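Local coordinates for anthrone oxidase-like protein (Streptomyces ambofaciens, PDB 5F9P) that probably acts as a monooxygenase, an anthrone oxidase-like enzyme tied to oxidative ring-B opening by C-C bond cleavage in atypical angucycline biosynthesis, at residues K8-L13 with L95-V100; K33-A38 with V223-S228; V124-P129 with P216-Y221; R156-L161 with V174-Q179. One frame throughout, in Å; residues are numbered along the deposited sequence.

Contact 1 (K8-L13 with L95-V100); sequences KHLTVL and LMQNEV
Asn98 grips the carbonyl oxygen of Thr11 twice, once through its backbone and once through its side chain. Asn98 N lies 2.8 Å from Thr11 O, and Asn98 ND2 comes to 2.9 Å from the same Thr11 O, arriving from above the carbonyl plane (36° out of it). The carboxamide can do this because CG stands beside the backbone N (chi1 -42°), which brings ND2 back over the strand pair. Thr11 N returns a bond to Asn98 O at 3.0 Å, and Leu13 exchanges a second pair of backbone bonds with Met96. Between these two hydrogen-bonded pairs lies the non-hydrogen-bonded pair of Val12 and Gln97, where Val12 CA makes a CA-H...O contact of 3.3 Å with Met96 O.

Thr11, Leu13, Met96 and Asn98 share one face of the sheet. The selenomethionine Met96 is bent at its end, so that its CE returns to 4.1 Å from Leu13 CB, while the side chains of Leu13 and Asn98 cross at about a right angle, Leu13 CD1 3.8 Å from Asn98 ND2. Leu161 and Ile175 pack against this face. On the other face Leu10 CD1 rests 3.5 Å from Asn98 O, Leu69 of helix 66-74 covers Val12 and Gln97, and Gln97 OE1 is held by Arg165.

The short strands run antiparallel with a marked twist, 141° between their directions. Pairing strand 10-17 with strand 92-105 is the order expected in a ferredoxin-like half of a dimeric α+β barrel fold, here contained in one chain.

Contact 2 (K33-A38 with V223-S228); sequences KIVDAA and VVHTRS
Val35 and Arg227 bring helix 33-37 and strand 223-228 nearest each other, their CA atoms 6.8 Å apart. The two axes are 8.6 Å apart at closest approach and run in nearly the same direction, 24° between them. Within the strand, Val224 and His225 both face Val48, forming a classic beta bulge.

His225 and Arg227 both reach toward the helix. The NE2 of His225 donates to Asp36 OD1 at 2.8 Å, meeting the oxygen on its syn side, with the ring and carboxylate planes turned 60° apart. Arg227 leaves the strand with CG opposite its backbone N (chi1 -168°) and continues extended as far as NE, which carries NH1 to two carbonyls: Val35 O at 2.9 Å and Ala38 O at 3.0 Å, the latter met on a lone pair. Asp36 O lies over one face of the guanidinium. Between the two polar groups Val35 CG1 fills in, 3.4 Å from Arg227 CB and in the plane of the His225 ring at its edge, 3.9 Å from CD2.

Glu231 O accepts from Arg227 NE, and Asp36 OD2 accepts from Ala235 N, in the tail leading to the terminal histidines. The cationic guanidinium thus sits among carbonyl oxygens near the C-terminal end of a helix, where the helix dipole would be expected to favour a positive charge, and the bond to Asp36 OD1 would favour one rotation of the His225 ring.

Contact 3 (V124-P129 with P216-Y221); sequences VFTVFP and PYSNTY
Phe125 N donates to Asn219 O at 2.9 Å, and Asn219 N returns a bond of the same length, 2.9 Å, to Phe125 O. Val127 and Tyr217 form the next hydrogen-bonded pair. Between the two, Thr126 faces Ser218 in a tight non-hydrogen-bonded pair, with Thr126 OG1 only 3.2 Å from Ser218 CB.

Aromatic side chains dominate one face. Phe125 CB touches the edge of the Tyr221 ring, 3.6 Å from Tyr221 CE2. With the Phe125 ring swung away from its own N (chi1 174°), its CE2 meets Tyr217 CD2 edge to edge at 4.3 Å. Val127 CG1 also lies in line with the edge of Tyr217, 3.7 Å from its CB. Leu13 and Leu15 of strand 10-17 pack against these rings from across the barrel. On the opposite face Val124 and Thr220 lie side by side, and farther along Thr126 CG2 lies over one face of the Phe128 ring.

With strands antiparallel at 174°, this is a regular pairing of strand 122-130 with strand 217-228, with Phe125, Tyr217 and Tyr221 turned into the barrel and Trp186 of helix 183-190 over Val124 and Thr220 at one end of the outer face, as in the second ferredoxin-like half of a dimeric α+β barrel.

Contact 4 (R156-L161 with V174-Q179); sequences RAHVVL and VISYSQ
The β-hairpin of strands 155-167 and 172-180, part of the antibiotic biosynthesis monooxygenase family region, places Arg156-Leu161 beside Val174-Gln179, antiparallel at 168°. It starts with a classic beta bulge: Arg156 and Ala157 both face Gln179, whose O accepts Arg156 N at 2.8 Å and, weakly, Ala157 N at 3.3 Å. The Arg156 side chain leads away from the pair to salt bridges with Asp121 and Asp181.

Beyond the bulge the ladder is regular, and Val159 N meets Tyr177 O at 2.7 Å in a nearly straight bond (174° at the hydrogen). On the outer face His158 NE2 and Ser176 OG are hydrogen-bonded at 2.7 Å, near the plane of the imidazole, a bond that would favour one turn of the ring. The serine hydroxyl, turned opposite its own backbone N (chi1 174°), also binds a glycerol. Tyr177 O lies at the edge of the imidazole, 3.4 Å from His158 CD2. Helix 135-142 covers Val160 and Val174 on the same side.

The inner face carries Ala157, Val159, Leu161, Ile175, Tyr177 and Gln179. There Tyr177 OH is bound to His49 from across the barrel, and Ala157 CB touches Gln179 OE1 at 3.4 Å, while Gln179 NE2 is hydrogen-bonded to Glu114 O. At the other end Leu161 and Ile175 pack branch against branch, CD1 of the leucine 4.2 Å from CG2 of the isoleucine.

How the contacts relate
Contacts 1, 3 and 4 are strand pairs of one closed eight-stranded barrel; contact 2 packs a helix on it. Contacts 3 and 4, centres about 10 Å apart, are joined by the pairing of strands 122-130 and 172-180, and Phe125 CE1 lies 3.5 Å from Ile175 CG2. Contact 1 adjoins contact 4 through neighbouring strands 92-105 and 155-167, with Asn98 OD1 3.6 Å from Ile175 CD1, and reaches contact 3 through the interior, where Leu13 CD2 touches Phe125 CE1 at 3.7 Å. Contact 2 shares strand 217-228 with contact 3, but their centres are about 22 Å apart. Glycerol, probably from crystallisation, is bound at Ser176 of contact 4; the side chain of Phe128 in contact 3 is about 5 Å from a bound glycerol.

Contact 1 (K8-L13 with L95-V100)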
loop_
_atom_site.group_PDB
_atom_site.type_symbol
_atom_site.label_atom_id
_atom_site.label_comp_id
_atom_site.label_asym_id
_atom_site.label_seq_id
_atom_site.Cartn_x
_atom_site.Cartn_y
_atom_site.Cartn_z
ATOM N N LYS A 8 11.042 10.254 7.147
ATOM C CA LYS A 8 12.326 9.634 7.447
ATOM C C LYS A 8 12.140 8.263 8.090
ATOM O O LYS A 8 13.102 7.526 8.297
ATOM C CB LYS A 8 13.169 10.535 8.351
ATOM C CG LYS A 8 13.769 11.745 7.638
ATOM C CD LYS A 8 14.980 12.321 8.390
ATOM C CE LYS A 8 14.604 12.855 9.770
ATOM N NZ LYS A 8 15.763 13.446 10.516
ATOM N N HIS A 9 10.892 7.924 8.398
ATOM C CA HIS A 9 10.573 6.640 8.992
ATOM C C HIS A 9 10.380 5.561 7.913
ATOM O O HIS A 9 10.449 5.834 6.712
ATOM C CB HIS A 9 9.316 6.775 9.845
ATOM C CG HIS A 9 8.152 7.337 9.094
ATOM N ND1 HIS A 9 7.826 8.675 9.123
ATOM C CD2 HIS A 9 7.257 6.747 8.265
ATOM C CE1 HIS A 9 6.767 8.882 8.359
ATOM N NE2 HIS A 9 6.400 7.727 7.830
ATOM N N LEU A 10 10.136 4.335 8.360
ATOM C CA LEU A 10 9.995 3.189 7.481
ATOM C C LEU A 10 8.528 2.976 7.126
ATOM O O LEU A 10 7.652 2.986 8.006
ATOM C CB LEU A 10 10.564 1.949 8.179
ATOM C CG LEU A 10 10.496 0.626 7.431
ATOM C CD1 LEU A 10 11.398 0.670 6.205
ATOM C CD2 LEU A 10 10.884 -0.515 8.349
ATOM N N THR A 11 8.250 2.799 5.837
ATOM C CA THR A 11 6.889 2.524 5.402
ATOM C C THR A 11 6.714 1.043 5.092
ATOM O O THR A 11 7.342 0.505 4.178
ATOM C CB THR A 11 6.488 3.384 4.183
ATOM O OG1 THR A 11 6.493 4.765 4.558
ATOM C CG2 THR A 11 5.091 3.007 3.723
ATOM N N VAL A 12 5.848 0.387 5.852
ATOM C CA VAL A 12 5.663 -1.047 5.725
ATOM C C VAL A 12 4.280 -1.360 5.151
ATOM O O VAL A 12 3.259 -0.907 5.681
ATOM C CB VAL A 12 5.850 -1.759 7.091
ATOM C CG1 VAL A 12 5.473 -3.231 6.998
ATOM C CG2 VAL A 12 7.296 -1.610 7.570
ATOM N N LEU A 13 4.258 -2.110 4.051
ATOM C CA LEU A 13 3.003 -2.594 3.480
ATOM C C LEU A 13 2.902 -4.104 3.581
ATOM O O LEU A 13 3.719 -4.836 3.018
ATOM C CB LEU A 13 2.832 -2.143 2.032
ATOM C CG LEU A 13 2.370 -0.692 1.848
ATOM C CD1 LEU A 13 3.327 0.301 2.510
ATOM C CD2 LEU A 13 2.218 -0.380 0.380
ATOM N N LEU A 95 5.303 -9.071 3.153
ATOM C CA LEU A 95 5.504 -8.002 4.117
ATOM C C LEU A 95 6.652 -7.166 3.605
ATOM O O LEU A 95 7.816 -7.597 3.643
ATOM C CB LEU A 95 5.831 -8.562 5.506
ATOM C CG LEU A 95 5.027 -9.747 6.042
ATOM C CD1 LEU A 95 5.628 -10.188 7.374
ATOM C CD2 LEU A 95 3.541 -9.430 6.206
HETATM N N MSE A 96 6.327 -5.967 3.131
HETATM C CA MSE A 96 7.259 -5.195 2.324
HETATM C C MSE A 96 7.719 -3.912 3.004
HETATM O O MSE A 96 6.903 -3.103 3.428
HETATM C CB MSE A 96 6.612 -4.873 0.978
HETATM C CG MSE A 96 6.400 -6.092 0.079
HETATM SE SE MSE A 96 5.238 -5.667 -1.428
HETATM C CE MSE A 96 3.574 -5.388 -0.411
ATOM N N GLN A 97 9.032 -3.722 3.091
ATOM C CA GLN A 97 9.581 -2.526 3.715
ATOM C C GLN A 97 10.014 -1.543 2.639
ATOM O O GLN A 97 10.725 -1.914 1.705
ATOM C CB GLN A 97 10.759 -2.890 4.630
ATOM C CG GLN A 97 10.424 -3.990 5.635
ATOM C CD GLN A 97 11.632 -4.438 6.450
ATOM O OE1 GLN A 97 12.499 -3.637 6.775
ATOM N NE2 GLN A 97 11.688 -5.722 6.778
ATOM N N ASN A 98 9.595 -0.288 2.779
ATOM C CA ASN A 98 9.770 0.706 1.733
ATOM C C ASN A 98 10.180 2.055 2.266
ATOM O O ASN A 98 10.022 2.351 3.451
ATOM C CB ASN A 98 8.444 0.928 0.992
ATOM C CG ASN A 98 7.719 -0.357 0.712
ATOM O OD1 ASN A 98 7.928 -0.988 -0.324
ATOM N ND2 ASN A 98 6.872 -0.770 1.648
ATOM N N GLU A 99 10.673 2.892 1.365
ATOM C CA GLU A 99 10.785 4.311 1.639
ATOM C C GLU A 99 9.929 5.038 0.614
ATOM O O GLU A 99 9.679 4.523 -0.479
ATOM C CB GLU A 99 12.238 4.779 1.587
ATOM C CG GLU A 99 12.865 4.737 0.224
ATOM C CD GLU A 99 14.363 5.053 0.271
ATOM O OE1 GLU A 99 14.983 5.172 -0.806
ATOM O OE2 GLU A 99 14.918 5.177 1.389
ATOM N N VAL A 100 9.446 6.215 0.982
ATOM C CA VAL A 100 8.595 6.981 0.093
ATOM C C VAL A 100 9.488 7.681 -0.917
ATOM O O VAL A 100 10.413 8.386 -0.534
ATOM C CB VAL A 100 7.761 8.015 0.877
ATOM C CG1 VAL A 100 6.974 8.912 -0.093
ATOM C CG2 VAL A 100 6.822 7.301 1.846
#

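Contact 2 (K33-A38 with V223-S228)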
loop_
_atom_site.group_PDB
_atom_site.type_symbol
_atom_site.label_atom_id
_atom_site.label_comp_id
_atom_site.label_asym_id
_atom_site.label_seq_id
_atom_site.Cartn_x
_atom_site.Cartn_y
_atom_site.Cartn_z
ATOM N N LYS A 33 -7.700 -6.570 15.106
ATOM C CA LYS A 33 -7.335 -6.911 16.482
ATOM C C LYS A 33 -5.909 -6.476 16.787
ATOM O O LYS A 33 -5.646 -5.883 17.829
ATOM C CB LYS A 33 -7.429 -8.415 16.711
ATOM C CG LYS A 33 -8.826 -8.987 16.766
ATOM C CD LYS A 33 -8.709 -10.504 16.970
ATOM C CE LYS A 33 -10.058 -11.189 16.973
ATOM N NZ LYS A 33 -9.901 -12.607 17.407
ATOM N N ILE A 34 -4.990 -6.781 15.870
ATOM C CA ILE A 34 -3.581 -6.411 16.028
ATOM C C ILE A 34 -3.380 -4.872 16.059
ATOM O O ILE A 34 -2.660 -4.332 16.904
ATOM C CB ILE A 34 -2.720 -7.076 14.921
ATOM C CG1 ILE A 34 -2.751 -8.602 15.084
ATOM C CG2 ILE A 34 -1.276 -6.555 14.957
ATOM C CD1 ILE A 34 -2.284 -9.381 13.848
ATOM N N VAL A 35 -4.038 -4.171 15.146
ATOM C CA VAL A 35 -3.990 -2.714 15.153
ATOM C C VAL A 35 -4.502 -2.137 16.479
ATOM O O VAL A 35 -3.869 -1.271 17.067
ATOM C CB VAL A 35 -4.797 -2.113 13.964
ATOM C CG1 VAL A 35 -4.974 -0.598 14.117
ATOM C CG2 VAL A 35 -4.125 -2.460 12.645
ATOM N N ASP A 36 -5.644 -2.626 16.942
ATOM C CA ASP A 36 -6.295 -2.057 18.113
ATOM C C ASP A 36 -5.488 -2.282 19.387
ATOM O O ASP A 36 -5.552 -1.480 20.320
ATOM C CB ASP A 36 -7.716 -2.608 18.253
ATOM C CG ASP A 36 -8.647 -2.105 17.160
ATOM O OD1 ASP A 36 -8.282 -1.128 16.459
ATOM O OD2 ASP A 36 -9.755 -2.668 17.015
ATOM N N ALA A 37 -4.714 -3.365 19.411
ATOM C CA ALA A 37 -3.859 -3.678 20.559
ATOM C C ALA A 37 -2.427 -3.156 20.408
ATOM O O ALA A 37 -1.644 -3.240 21.347
ATOM C CB ALA A 37 -3.846 -5.195 20.817
ATOM N N ALA A 38 -2.097 -2.600 19.244
ATOM C CA ALA A 38 -0.730 -2.174 18.951
ATOM C C ALA A 38 -0.170 -1.142 19.931
ATOM O O ALA A 38 -0.704 -0.029 20.042
ATOM C CB ALA A 38 -0.633 -1.638 17.522
ATOM N N VAL A 223 -10.497 1.741 2.254
ATOM C CA VAL A 223 -9.853 1.824 3.565
ATOM C C VAL A 223 -10.933 1.618 4.608
ATOM O O VAL A 223 -11.942 2.308 4.576
ATOM C CB VAL A 223 -9.166 3.175 3.818
ATOM C CG1 VAL A 223 -8.692 3.257 5.286
ATOM C CG2 VAL A 223 -7.997 3.371 2.856
ATOM N N VAL A 224 -10.726 0.676 5.525
ATOM C CA VAL A 224 -11.780 0.324 6.478
ATOM C C VAL A 224 -11.429 0.592 7.942
ATOM O O VAL A 224 -12.300 0.539 8.794
ATOM C CB VAL A 224 -12.244 -1.156 6.314
ATOM C CG1 VAL A 224 -12.872 -1.387 4.917
ATOM C CG2 VAL A 224 -11.087 -2.119 6.564
ATOM N N HIS A 225 -10.165 0.887 8.235
ATOM C CA HIS A 225 -9.748 1.058 9.625
ATOM C C HIS A 225 -8.371 1.700 9.678
ATOM O O HIS A 225 -7.470 1.344 8.909
ATOM C CB HIS A 225 -9.748 -0.304 10.344
ATOM C CG HIS A 225 -9.653 -0.221 11.841
ATOM N ND1 HIS A 225 -10.741 0.047 12.644
ATOM C CD2 HIS A 225 -8.607 -0.423 12.684
ATOM C CE1 HIS A 225 -10.367 0.032 13.913
ATOM N NE2 HIS A 225 -9.077 -0.256 13.966
ATOM N N THR A 226 -8.220 2.664 10.574
ATOM C CA THR A 226 -6.921 3.280 10.830
ATOM C C THR A 226 -6.792 3.637 12.305
ATOM O O THR A 226 -7.785 3.997 12.954
ATOM C CB THR A 226 -6.732 4.572 10.011
ATOM O OG1 THR A 226 -5.362 4.983 10.077
ATOM C CG2 THR A 226 -7.598 5.682 10.566
ATOM N N ARG A 227 -5.562 3.544 12.814
ATOM C CA ARG A 227 -5.235 3.875 14.194
ATOM C C ARG A 227 -3.782 4.344 14.300
ATOM O O ARG A 227 -2.917 3.811 13.602
ATOM C CB ARG A 227 -5.430 2.645 15.094
ATOM C CG ARG A 227 -5.396 2.992 16.566
ATOM C CD ARG A 227 -5.567 1.805 17.512
ATOM N NE ARG A 227 -5.137 2.234 18.840
ATOM C CZ ARG A 227 -4.082 1.770 19.499
ATOM N NH1 ARG A 227 -3.361 0.772 19.010
ATOM N NH2 ARG A 227 -3.775 2.285 20.689
ATOM N N SER A 228 -3.507 5.320 15.173
ATOM C CA SER A 228 -2.134 5.798 15.396
ATOM C C SER A 228 -1.635 5.492 16.803
ATOM O O SER A 228 -2.433 5.182 17.695
ATOM C CB SER A 228 -2.034 7.314 15.150
ATOM O OG SER A 228 -2.356 7.634 13.810
#

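Contact 3 (V124-P129 with P216-Y221)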
loop_
_atom_site.group_PDB
_atom_site.type_symbol
_atom_site.label_atom_id
_atom_site.label_comp_id
_atom_site.label_asym_id
_atom_site.label_seq_id
_atom_site.Cartn_x
_atom_site.Cartn_y
_atom_site.Cartn_z
ATOM N N VAL A 124 -5.986 2.433 -5.210
ATOM C CA VAL A 124 -5.466 1.590 -6.285
ATOM C C VAL A 124 -3.990 1.258 -6.035
ATOM O O VAL A 124 -3.173 2.148 -5.813
ATOM C CB VAL A 124 -5.657 2.294 -7.652
ATOM C CG1 VAL A 124 -5.118 1.437 -8.805
ATOM C CG2 VAL A 124 -7.125 2.612 -7.860
ATOM N N PHE A 125 -3.663 -0.030 -6.064
ATOM C CA PHE A 125 -2.365 -0.523 -5.614
ATOM C C PHE A 125 -1.725 -1.468 -6.637
ATOM O O PHE A 125 -2.393 -2.348 -7.184
ATOM C CB PHE A 125 -2.551 -1.253 -4.276
ATOM C CG PHE A 125 -1.323 -1.934 -3.772
ATOM C CD1 PHE A 125 -0.295 -1.205 -3.200
ATOM C CD2 PHE A 125 -1.198 -3.310 -3.857
ATOM C CE1 PHE A 125 0.835 -1.837 -2.727
ATOM C CE2 PHE A 125 -0.078 -3.941 -3.385
ATOM C CZ PHE A 125 0.950 -3.205 -2.822
ATOM N N THR A 126 -0.433 -1.271 -6.892
ATOM C CA THR A 126 0.346 -2.180 -7.723
ATOM C C THR A 126 1.755 -2.293 -7.175
ATOM O O THR A 126 2.400 -1.284 -6.891
ATOM C CB THR A 126 0.452 -1.700 -9.196
ATOM O OG1 THR A 126 -0.858 -1.549 -9.752
ATOM C CG2 THR A 126 1.227 -2.721 -10.030
ATOM N N VAL A 127 2.230 -3.520 -7.026
ATOM C CA VAL A 127 3.639 -3.746 -6.720
ATOM C C VAL A 127 4.291 -4.325 -7.964
ATOM O O VAL A 127 3.844 -5.364 -8.479
ATOM C CB VAL A 127 3.836 -4.689 -5.514
ATOM C CG1 VAL A 127 2.967 -5.915 -5.647
ATOM C CG2 VAL A 127 5.307 -5.085 -5.378
ATOM N N PHE A 128 5.314 -3.630 -8.465
ATOM C CA PHE A 128 6.033 -4.055 -9.671
ATOM C C PHE A 128 7.372 -4.660 -9.294
ATOM O O PHE A 128 8.225 -3.969 -8.723
ATOM C CB PHE A 128 6.361 -2.874 -10.591
ATOM C CG PHE A 128 5.178 -2.007 -10.971
ATOM C CD1 PHE A 128 4.757 -0.986 -10.144
ATOM C CD2 PHE A 128 4.548 -2.169 -12.192
ATOM C CE1 PHE A 128 3.693 -0.165 -10.503
ATOM C CE2 PHE A 128 3.492 -1.359 -12.558
ATOM C CZ PHE A 128 3.064 -0.345 -11.714
ATOM N N PRO A 129 7.578 -5.946 -9.609
ATOM C CA PRO A 129 8.961 -6.432 -9.534
ATOM C C PRO A 129 9.721 -5.797 -10.700
ATOM O O PRO A 129 9.193 -5.753 -11.812
ATOM C CB PRO A 129 8.819 -7.950 -9.728
ATOM C CG PRO A 129 7.556 -8.115 -10.490
ATOM C CD PRO A 129 6.643 -6.977 -10.087
ATOM N N PRO A 216 3.434 -8.235 -12.228
ATOM C CA PRO A 216 3.083 -7.293 -11.156
ATOM C C PRO A 216 1.814 -7.768 -10.449
ATOM O O PRO A 216 1.055 -8.559 -11.027
ATOM C CB PRO A 216 2.819 -5.980 -11.907
ATOM C CG PRO A 216 3.470 -6.170 -13.288
ATOM C CD PRO A 216 3.340 -7.630 -13.569
ATOM N N TYR A 217 1.601 -7.327 -9.214
ATOM C CA TYR A 217 0.344 -7.594 -8.523
ATOM C C TYR A 217 -0.398 -6.280 -8.339
ATOM O O TYR A 217 0.134 -5.321 -7.771
ATOM C CB TYR A 217 0.551 -8.274 -7.157
ATOM C CG TYR A 217 -0.759 -8.425 -6.380
ATOM C CD1 TYR A 217 -1.530 -9.576 -6.499
ATOM C CD2 TYR A 217 -1.240 -7.397 -5.579
ATOM C CE1 TYR A 217 -2.725 -9.707 -5.819
ATOM C CE2 TYR A 217 -2.432 -7.512 -4.893
ATOM C CZ TYR A 217 -3.169 -8.675 -5.013
ATOM O OH TYR A 217 -4.356 -8.808 -4.341
ATOM N N SER A 218 -1.630 -6.224 -8.825
ATOM C CA SER A 218 -2.434 -5.040 -8.588
ATOM C C SER A 218 -3.777 -5.409 -7.974
ATOM O O SER A 218 -4.274 -6.535 -8.136
ATOM C CB SER A 218 -2.589 -4.214 -9.872
ATOM O OG SER A 218 -3.344 -4.918 -10.821
ATOM N N ASN A 219 -4.345 -4.472 -7.229
ATOM C CA ASN A 219 -5.674 -4.666 -6.653
ATOM C C ASN A 219 -6.200 -3.301 -6.255
ATOM O O ASN A 219 -5.447 -2.317 -6.252
ATOM C CB ASN A 219 -5.643 -5.646 -5.464
ATOM C CG ASN A 219 -7.047 -6.201 -5.099
ATOM O OD1 ASN A 219 -8.026 -5.972 -5.811
ATOM N ND2 ASN A 219 -7.129 -6.935 -3.989
ATOM N N THR A 220 -7.489 -3.229 -5.952
ATOM C CA THR A 220 -8.088 -1.976 -5.522
ATOM C C THR A 220 -8.682 -2.219 -4.147
ATOM O O THR A 220 -8.939 -3.364 -3.785
ATOM C CB THR A 220 -9.183 -1.511 -6.490
ATOM O OG1 THR A 220 -10.163 -2.548 -6.621
ATOM C CG2 THR A 220 -8.585 -1.206 -7.877
ATOM N N TYR A 221 -8.897 -1.156 -3.379
ATOM C CA TYR A 221 -9.250 -1.320 -1.964
ATOM C C TYR A 221 -10.158 -0.212 -1.467
ATOM O O TYR A 221 -10.155 0.897 -2.001
ATOM C CB TYR A 221 -7.992 -1.287 -1.081
ATOM C CG TYR A 221 -6.998 -2.382 -1.345
ATOM C CD1 TYR A 221 -7.103 -3.617 -0.710
ATOM C CD2 TYR A 221 -5.954 -2.188 -2.239
ATOM C CE1 TYR A 221 -6.189 -4.625 -0.968
ATOM C CE2 TYR A 221 -5.037 -3.192 -2.510
ATOM C CZ TYR A 221 -5.151 -4.403 -1.872
ATOM O OH TYR A 221 -4.232 -5.403 -2.142
#

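Contact 4 (R156-L161 with V174-Q179)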
loop_
_atom_site.group_PDB
_atom_site.type_symbol
_atom_site.label_atom_id
_atom_site.label_comp_id
_atom_site.label_asym_id
_atom_site.label_seq_id
_atom_site.Cartn_x
_atom_site.Cartn_y
_atom_site.Cartn_z
ATOM N N ARG A 156 -6.986 11.896 -7.048
ATOM C CA ARG A 156 -6.726 12.641 -5.813
ATOM C C ARG A 156 -5.254 12.719 -5.429
ATOM O O ARG A 156 -4.760 13.794 -5.069
ATOM C CB ARG A 156 -7.520 12.051 -4.646
ATOM C CG ARG A 156 -9.025 12.167 -4.813
ATOM C CD ARG A 156 -9.745 11.547 -3.612
ATOM N NE ARG A 156 -11.180 11.773 -3.700
ATOM C CZ ARG A 156 -12.052 11.406 -2.772
ATOM N NH1 ARG A 156 -11.633 10.774 -1.674
ATOM N NH2 ARG A 156 -13.339 11.670 -2.950
ATOM N N ALA A 157 -4.558 11.585 -5.482
ATOM C CA ALA A 157 -3.172 11.542 -5.006
ATOM C C ALA A 157 -2.423 10.293 -5.450
ATOM O O ALA A 157 -3.033 9.268 -5.801
ATOM C CB ALA A 157 -3.126 11.673 -3.459
ATOM N N HIS A 158 -1.098 10.387 -5.440
ATOM C CA HIS A 158 -0.244 9.269 -5.844
ATOM C C HIS A 158 0.992 9.210 -4.969
ATOM O O HIS A 158 1.715 10.208 -4.824
ATOM C CB HIS A 158 0.192 9.385 -7.315
ATOM C CG HIS A 158 0.875 8.152 -7.841
ATOM N ND1 HIS A 158 1.862 8.197 -8.806
ATOM C CD2 HIS A 158 0.700 6.841 -7.545
ATOM C CE1 HIS A 158 2.261 6.966 -9.085
ATOM N NE2 HIS A 158 1.574 6.125 -8.334
ATOM N N VAL A 159 1.223 8.039 -4.389
ATOM C CA VAL A 159 2.437 7.762 -3.632
ATOM C C VAL A 159 3.263 6.710 -4.367
ATOM O O VAL A 159 2.728 5.671 -4.781
ATOM C CB VAL A 159 2.101 7.211 -2.221
ATOM C CG1 VAL A 159 3.381 6.946 -1.442
ATOM C CG2 VAL A 159 1.179 8.186 -1.459
ATOM N N VAL A 160 4.557 6.969 -4.534
ATOM C CA VAL A 160 5.445 5.974 -5.140
ATOM C C VAL A 160 6.433 5.534 -4.090
ATOM O O VAL A 160 7.123 6.360 -3.501
ATOM C CB VAL A 160 6.217 6.544 -6.364
ATOM C CG1 VAL A 160 7.164 5.495 -6.958
ATOM C CG2 VAL A 160 5.238 7.054 -7.426
ATOM N N LEU A 161 6.502 4.233 -3.843
ATOM C CA LEU A 161 7.429 3.705 -2.854
ATOM C C LEU A 161 8.534 2.885 -3.500
ATOM O O LEU A 161 8.297 2.130 -4.457
ATOM C CB LEU A 161 6.691 2.832 -1.839
ATOM C CG LEU A 161 5.419 3.406 -1.214
ATOM C CD1 LEU A 161 4.747 2.360 -0.322
ATOM C CD2 LEU A 161 5.781 4.611 -0.404
ATOM N N VAL A 174 9.035 -1.893 -6.758
ATOM C CA VAL A 174 8.543 -0.550 -6.470
ATOM C C VAL A 174 7.040 -0.640 -6.394
ATOM O O VAL A 174 6.447 -1.627 -6.833
ATOM C CB VAL A 174 8.933 0.485 -7.525
ATOM C CG1 VAL A 174 10.437 0.553 -7.668
ATOM C CG2 VAL A 174 8.277 0.158 -8.857
ATOM N N ILE A 175 6.419 0.385 -5.828
ATOM C CA ILE A 175 4.989 0.323 -5.576
ATOM C C ILE A 175 4.343 1.616 -5.982
ATOM O O ILE A 175 4.896 2.699 -5.758
ATOM C CB ILE A 175 4.691 0.056 -4.077
ATOM C CG1 ILE A 175 4.972 -1.407 -3.747
ATOM C CG2 ILE A 175 3.240 0.436 -3.729
ATOM C CD1 ILE A 175 4.977 -1.711 -2.265
ATOM N N SER A 176 3.176 1.484 -6.602
ATOM C CA SER A 176 2.341 2.613 -6.955
ATOM C C SER A 176 1.085 2.561 -6.087
ATOM O O SER A 176 0.369 1.558 -6.102
ATOM C CB SER A 176 1.930 2.494 -8.428
ATOM O OG SER A 176 1.010 3.513 -8.765
ATOM N N TYR A 177 0.809 3.627 -5.347
ATOM C CA TYR A 177 -0.363 3.663 -4.461
ATOM C C TYR A 177 -1.099 4.973 -4.730
ATOM O O TYR A 177 -0.572 6.044 -4.446
ATOM C CB TYR A 177 0.102 3.576 -2.999
ATOM C CG TYR A 177 -0.975 3.678 -1.933
ATOM C CD1 TYR A 177 -1.481 4.909 -1.541
ATOM C CD2 TYR A 177 -1.466 2.536 -1.300
ATOM C CE1 TYR A 177 -2.460 5.003 -0.549
ATOM C CE2 TYR A 177 -2.435 2.617 -0.318
ATOM C CZ TYR A 177 -2.929 3.851 0.058
ATOM O OH TYR A 177 -3.896 3.923 1.045
ATOM N N SER A 178 -2.292 4.890 -5.318
ATOM C CA SER A 178 -3.043 6.080 -5.699
ATOM C C SER A 178 -4.464 6.141 -5.114
ATOM O O SER A 178 -5.066 5.114 -4.791
ATOM C CB SER A 178 -3.073 6.257 -7.230
ATOM O OG SER A 178 -3.673 5.167 -7.914
ATOM N N GLN A 179 -4.981 7.362 -4.989
ATOM C CA GLN A 179 -6.326 7.620 -4.476
ATOM C C GLN A 179 -7.217 8.289 -5.528
ATOM O O GLN A 179 -6.780 9.206 -6.232
ATOM C CB GLN A 179 -6.258 8.528 -3.249
ATOM C CG GLN A 179 -5.446 7.962 -2.097
ATOM C CD GLN A 179 -5.301 8.958 -0.961
ATOM O OE1 GLN A 179 -5.150 10.158 -1.190
ATOM N NE2 GLN A 179 -5.362 8.464 0.269
#